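Local coordinates for protein periplasmic beta-glucosidase (Pseudomonas aeruginosa, PDB 6R5T) that probably hydrolyses terminal, non-reducing beta-D-glucosyl residues to release beta-D-glucose, as a periplasmic glycoside hydrolase of family 3, at residues F142-L148 / L563-F567; Y608-Y612 / L720-Q724. The protein carries 1 engineered substitution. All coordinates share one frame; numbering follows the deposited sequence.

Interaction 1 of 2, residues F142-L148 / L563-F567; sequences FGEDTYL and LTMSF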
loop_
_atom_site.group_PDB
_atom_site.type_symbol
_atom_site.label_atom_id
_atom_site.label_comp_id
_atom_site.label_asym_id
_atom_site.label_seq_id
_atom_site.Cartn_x
_atom_site.Cartn_y
_atom_site.Cartn_z
ATOM N N PHE A 142 -5.406 18.552 0.672
ATOM C CA PHE A 142 -4.468 19.462 1.343
ATOM C C PHE A 142 -3.217 18.728 1.806
ATOM O O PHE A 142 -2.440 19.307 2.550
ATOM C CB PHE A 142 -5.160 20.164 2.496
ATOM C CG PHE A 142 -6.291 21.076 2.120
ATOM C CD1 PHE A 142 -6.121 22.075 1.177
ATOM C CD2 PHE A 142 -7.504 20.974 2.764
ATOM C CE1 PHE A 142 -7.141 22.985 0.904
ATOM C CE2 PHE A 142 -8.542 21.852 2.449
ATOM C CZ PHE A 142 -8.342 22.869 1.548
ATOM N N GLY A 143 -3.012 17.489 1.331
ATOM C CA GLY A 143 -1.797 16.711 1.611
ATOM C C GLY A 143 -2.047 15.659 2.672
ATOM O O GLY A 143 -3.156 15.110 2.739
ATOM N N GLU A 144 -0.988 15.305 3.386
ATOM C CA GLU A 144 -0.979 14.059 4.156
ATOM C C GLU A 144 -1.280 14.296 5.634
ATOM O O GLU A 144 -1.372 13.301 6.340
ATOM C CB GLU A 144 0.371 13.354 4.019
ATOM C CG GLU A 144 1.561 13.970 4.753
ATOM C CD GLU A 144 2.921 13.460 4.255
ATOM O OE1 GLU A 144 3.049 13.043 3.058
ATOM O OE2 GLU A 144 3.918 13.551 5.025
ATOM N N ASP A 145 -1.361 15.536 6.082
ATOM C CA ASP A 145 -1.443 15.743 7.545
ATOM C C ASP A 145 -2.861 15.961 8.067
ATOM O O ASP A 145 -3.585 16.832 7.572
ATOM C CB ASP A 145 -0.593 16.922 7.985
ATOM C CG ASP A 145 -0.602 17.023 9.502
ATOM O OD1 ASP A 145 -0.142 16.062 10.187
ATOM O OD2 ASP A 145 -1.058 18.082 9.963
ATOM N N THR A 146 -3.168 15.249 9.129
ATOM C CA THR A 146 -4.540 15.297 9.710
ATOM C C THR A 146 -4.782 16.670 10.344
ATOM O O THR A 146 -5.862 17.228 10.185
ATOM C CB THR A 146 -4.700 14.171 10.710
ATOM O OG1 THR A 146 -4.435 12.933 10.058
ATOM C CG2 THR A 146 -6.066 14.198 11.319
ATOM N N TYR A 147 -3.831 17.187 11.121
ATOM C CA TYR A 147 -3.963 18.498 11.780
ATOM C C TYR A 147 -4.227 19.598 10.758
ATOM O O TYR A 147 -5.206 20.409 10.877
ATOM C CB TYR A 147 -2.793 18.754 12.719
ATOM C CG TYR A 147 -2.853 20.045 13.465
ATOM C CD1 TYR A 147 -2.345 21.196 12.924
ATOM C CD2 TYR A 147 -3.401 20.084 14.726
ATOM C CE1 TYR A 147 -2.458 22.423 13.582
ATOM C CE2 TYR A 147 -3.467 21.282 15.418
ATOM C CZ TYR A 147 -3.013 22.441 14.855
ATOM O OH TYR A 147 -3.094 23.519 15.711
ATOM N N LEU A 148 -3.353 19.717 9.776
ATOM C CA LEU A 148 -3.429 20.807 8.819
ATOM C C LEU A 148 -4.726 20.625 7.995
ATOM O O LEU A 148 -5.425 21.634 7.788
ATOM C CB LEU A 148 -2.192 20.790 7.933
ATOM C CG LEU A 148 -2.185 21.866 6.870
ATOM C CD1 LEU A 148 -2.281 23.264 7.498
ATOM C CD2 LEU A 148 -0.917 21.752 6.059
ATOM N N LEU A 563 6.002 22.214 1.576
ATOM C CA LEU A 563 5.282 20.979 1.211
ATOM C C LEU A 563 4.323 20.572 2.305
ATOM O O LEU A 563 4.714 20.593 3.483
ATOM C CB LEU A 563 6.239 19.842 0.903
ATOM C CG LEU A 563 7.228 20.134 -0.212
ATOM C CD1 LEU A 563 8.121 18.930 -0.385
ATOM C CD2 LEU A 563 6.528 20.504 -1.530
ATOM N N THR A 564 3.142 20.081 1.918
ATOM C CA THR A 564 2.229 19.432 2.901
ATOM C C THR A 564 2.077 17.940 2.603
ATOM O O THR A 564 1.185 17.295 3.168
ATOM C CB THR A 564 0.852 20.098 2.904
ATOM O OG1 THR A 564 0.184 19.879 1.652
ATOM C CG2 THR A 564 0.976 21.585 3.217
ATOM N N MET A 565 2.862 17.441 1.663
ATOM C CA MET A 565 2.910 15.985 1.373
ATOM C C MET A 565 4.365 15.671 1.064
ATOM O O MET A 565 5.050 16.457 0.371
ATOM C CB MET A 565 1.988 15.685 0.203
ATOM C CG MET A 565 1.713 14.216 -0.007
ATOM S SD MET A 565 0.302 14.027 -1.137
ATOM C CE MET A 565 0.327 12.247 -1.294
ATOM N N SER A 566 4.833 14.571 1.599
ATOM C CA SER A 566 6.229 14.080 1.453
ATOM C C SER A 566 6.459 13.709 -0.015
ATOM O O SER A 566 5.551 13.144 -0.641
ATOM C CB SER A 566 6.378 12.892 2.353
ATOM O OG SER A 566 6.305 13.298 3.709
ATOM N N PHE A 567 7.633 14.012 -0.580
ATOM C CA PHE A 567 7.952 13.654 -1.976
ATOM C C PHE A 567 8.809 12.401 -1.953
ATOM O O PHE A 567 9.947 12.456 -1.464
ATOM C CB PHE A 567 8.663 14.788 -2.699
ATOM C CG PHE A 567 7.745 15.831 -3.283
ATOM C CD1 PHE A 567 6.615 16.278 -2.633
ATOM C CD2 PHE A 567 8.044 16.410 -4.506
ATOM C CE1 PHE A 567 5.771 17.235 -3.185
ATOM C CE2 PHE A 567 7.230 17.411 -5.021
ATOM C CZ PHE A 567 6.080 17.809 -4.397
#

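Interaction 2 of 2, residues Y608-Y612 / L720-Q724; sequences YPFGY and LDSAQ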
loop_
_atom_site.group_PDB
_atom_site.type_symbol
_atom_site.label_atom_id
_atom_site.label_comp_id
_atom_site.label_asym_id
_atom_site.label_seq_id
_atom_site.Cartn_x
_atom_site.Cartn_y
_atom_site.Cartn_z
ATOM N N TYR A 608 12.111 15.047 -0.363
ATOM C CA TYR A 608 11.778 16.334 0.302
ATOM C C TYR A 608 10.743 15.988 1.358
ATOM O O TYR A 608 9.702 15.428 1.017
ATOM C CB TYR A 608 11.230 17.366 -0.671
ATOM C CG TYR A 608 12.079 17.654 -1.880
ATOM C CD1 TYR A 608 13.290 18.314 -1.778
ATOM C CD2 TYR A 608 11.633 17.322 -3.140
ATOM C CE1 TYR A 608 14.038 18.612 -2.911
ATOM C CE2 TYR A 608 12.368 17.608 -4.275
ATOM C CZ TYR A 608 13.581 18.265 -4.163
ATOM O OH TYR A 608 14.308 18.576 -5.295
ATOM N N PRO A 609 10.999 16.304 2.623
ATOM C CA PRO A 609 10.055 15.921 3.686
ATOM C C PRO A 609 8.898 16.918 3.819
ATOM O O PRO A 609 8.897 17.998 3.317
ATOM C CB PRO A 609 10.916 15.992 4.928
ATOM C CG PRO A 609 11.864 17.109 4.596
ATOM C CD PRO A 609 12.193 16.976 3.125
ATOM N N PHE A 610 7.880 16.466 4.519
ATOM C CA PHE A 610 6.757 17.320 4.938
ATOM C C PHE A 610 7.282 18.589 5.588
ATOM O O PHE A 610 8.210 18.533 6.425
ATOM C CB PHE A 610 5.914 16.553 5.938
ATOM C CG PHE A 610 4.712 17.313 6.404
ATOM C CD1 PHE A 610 3.516 17.323 5.679
ATOM C CD2 PHE A 610 4.750 18.006 7.608
ATOM C CE1 PHE A 610 2.401 17.985 6.183
ATOM C CE2 PHE A 610 3.633 18.657 8.102
ATOM C CZ PHE A 610 2.476 18.667 7.387
ATOM N N GLY A 611 6.758 19.719 5.170
ATOM C CA GLY A 611 7.128 21.031 5.720
ATOM C C GLY A 611 8.369 21.625 5.073
ATOM O O GLY A 611 8.761 22.733 5.508
ATOM N N TYR A 612 8.931 21.000 4.036
ATOM C CA TYR A 612 10.163 21.492 3.369
ATOM C C TYR A 612 9.834 22.650 2.433
ATOM O O TYR A 612 8.859 22.607 1.660
ATOM C CB TYR A 612 10.837 20.371 2.593
ATOM C CG TYR A 612 12.100 20.761 1.904
ATOM C CD1 TYR A 612 13.280 20.935 2.577
ATOM C CD2 TYR A 612 12.072 20.982 0.551
ATOM C CE1 TYR A 612 14.437 21.287 1.889
ATOM C CE2 TYR A 612 13.202 21.360 -0.149
ATOM C CZ TYR A 612 14.380 21.484 0.509
ATOM O OH TYR A 612 15.467 21.859 -0.249
ATOM N N LEU A 720 11.768 24.401 11.056
ATOM C CA LEU A 720 11.236 24.944 9.777
ATOM C C LEU A 720 10.915 23.852 8.752
ATOM O O LEU A 720 10.469 24.186 7.645
ATOM C CB LEU A 720 12.264 25.943 9.237
ATOM C CG LEU A 720 12.609 27.069 10.189
ATOM C CD1 LEU A 720 13.549 28.047 9.505
ATOM C CD2 LEU A 720 11.377 27.826 10.691
ATOM N N ASP A 721 11.069 22.583 9.127
ATOM C CA ASP A 721 10.459 21.450 8.406
ATOM C C ASP A 721 10.433 20.265 9.374
ATOM O O ASP A 721 11.000 20.323 10.458
ATOM C CB ASP A 721 11.113 21.178 7.042
ATOM C CG ASP A 721 12.543 20.762 7.072
ATOM O OD1 ASP A 721 12.847 19.844 7.826
ATOM O OD2 ASP A 721 13.348 21.363 6.348
ATOM N N SER A 722 9.821 19.173 8.976
ATOM C CA SER A 722 9.664 17.981 9.829
ATOM C C SER A 722 10.984 17.242 10.047
ATOM O O SER A 722 11.036 16.418 10.998
ATOM C CB SER A 722 8.595 17.095 9.291
ATOM O OG SER A 722 8.968 16.483 8.071
ATOM N N ALA A 723 11.988 17.465 9.214
ATOM C CA ALA A 723 13.307 16.803 9.333
ATOM C C ALA A 723 14.335 17.618 10.119
ATOM O O ALA A 723 15.375 17.022 10.469
ATOM C CB ALA A 723 13.844 16.532 7.964
ATOM N N GLN A 724 14.159 18.918 10.260
ATOM C CA GLN A 724 15.185 19.847 10.830
ATOM C C GLN A 724 14.607 20.447 12.107
ATOM O O GLN A 724 14.218 21.610 12.126
ATOM C CB GLN A 724 15.592 20.928 9.835
ATOM C CG GLN A 724 16.183 20.329 8.565
ATOM C CD GLN A 724 16.794 21.402 7.701
ATOM O OE1 GLN A 724 17.967 21.759 7.871
ATOM N NE2 GLN A 724 15.987 21.977 6.809
#

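Interaction 1 of 2, residues F142-L148 / L563-F567
E144 turns its CG between its own backbone N and carbonyl carbon (chi1 73°), then runs extended, which carries its carboxylate to S566. T564 has a similar first torsion (66°), and this sets OG1 against the carbonyl of F142. The contact joins the TIM-barrel-type N-terminal domain of a family 3 glycoside hydrolase to its C-terminal domain. Segment 142-148 is a loop leading into helix 146-161; segment 563-567 is an irregular stretch. E144 grips S566 with both carboxylate oxygens. S566 N gives a nearly straight bond to E144 OE1 (2.8 Å), arriving from above the carboxylate plane. S566 OG donates to E144 OE2 at 2.7 Å, on the syn lone pair of that carboxylate oxygen. Y578 N also bonds to OE2, so three donors hold this buried carboxylate and probably offset its charge. The backbones meet where E144 N donates to T564 O (3.0 Å). The CA of G143 lies 3.4 Å from T564 O in a CA-H...O contact. G143 has a positive phi, a backbone shape suited to glycine, and its CA packs directly on that oxygen. Beside this polar group, CD2 of L148 presses on CG2 of T564 at 3.4 Å, tighter than usual for two carbons, with the side chains crossing at about a right angle. D145 is the N-cap of the helix: its OD2 accepts from L148 N, while OD1 bonds to Y578 OH. T564 OG1 donates to F142 O at 2.8 Å, from above the carbonyl plane.

Interaction 2 of 2, residues Y608-Y612 / L720-Q724
This is a partly buried turn-to-loop contact at the junction of the family 3 C-terminal domain with the fibronectin type III-like domain. Segment 608-612 carries a type II beta turn from P609 to Y612. Segment 720-724 links strands 712-719 and 725-732. F610 O is the acceptor of both hydrogen bonds between the segments. S722 N donates to F610 O at 3.1 Å, in the carbonyl plane. S722 OG donates to F610 O at 2.7 Å, tilted slightly from that plane. The serine chi1 of 69° folds OG back beside its own backbone, so one residue delivers both donors. The F610 ring presents its edge to S722 CB, and it also stacks with the ring of Y578. G611 has positive phi, and its O lies 3.2 Å from D721 CB. That oxygen accepts from Q656 NE2. Apolar packing is slight: P609 CG meets A723 CB at 3.9 Å on the more exposed side. The D721 carboxylate lies alongside the Y612 ring, their planes 45° apart. D721 OD2 lies at the ring edge, 3.8 Å from Y612 CD1. Q724 NE2 donates to D721 OD2 at 2.7 Å and helps to fix the carboxylate. The other oxygen, D721 OD1, takes A723 N at 2.9 Å on its anti lone pair. Thus a type II turn with glycine at its third position docks against a strand-connecting loop shaped by an Asx turn at D721.

In the fold
Both interactions are joints between domains, and they follow each other along the chain. Interaction 1 ties the N-terminal domain to the C-terminal domain and is wholly buried. Interaction 2 ties the C-terminal domain to the fibronectin type III-like domain and reaches the surface. Their centres lie about 11 Å apart. Segments 563-567 and 608-612 touch directly: L563 probably pairs its backbone with G611 and Y612, and the F610 ring packs on T564 O. Y578 serves both, bonding to E144 and D145 and stacking on F610. In interaction 1 a buried carboxylate bridges the segments; in interaction 2 the aspartate mainly shapes its own loop, and a serine makes the bridge.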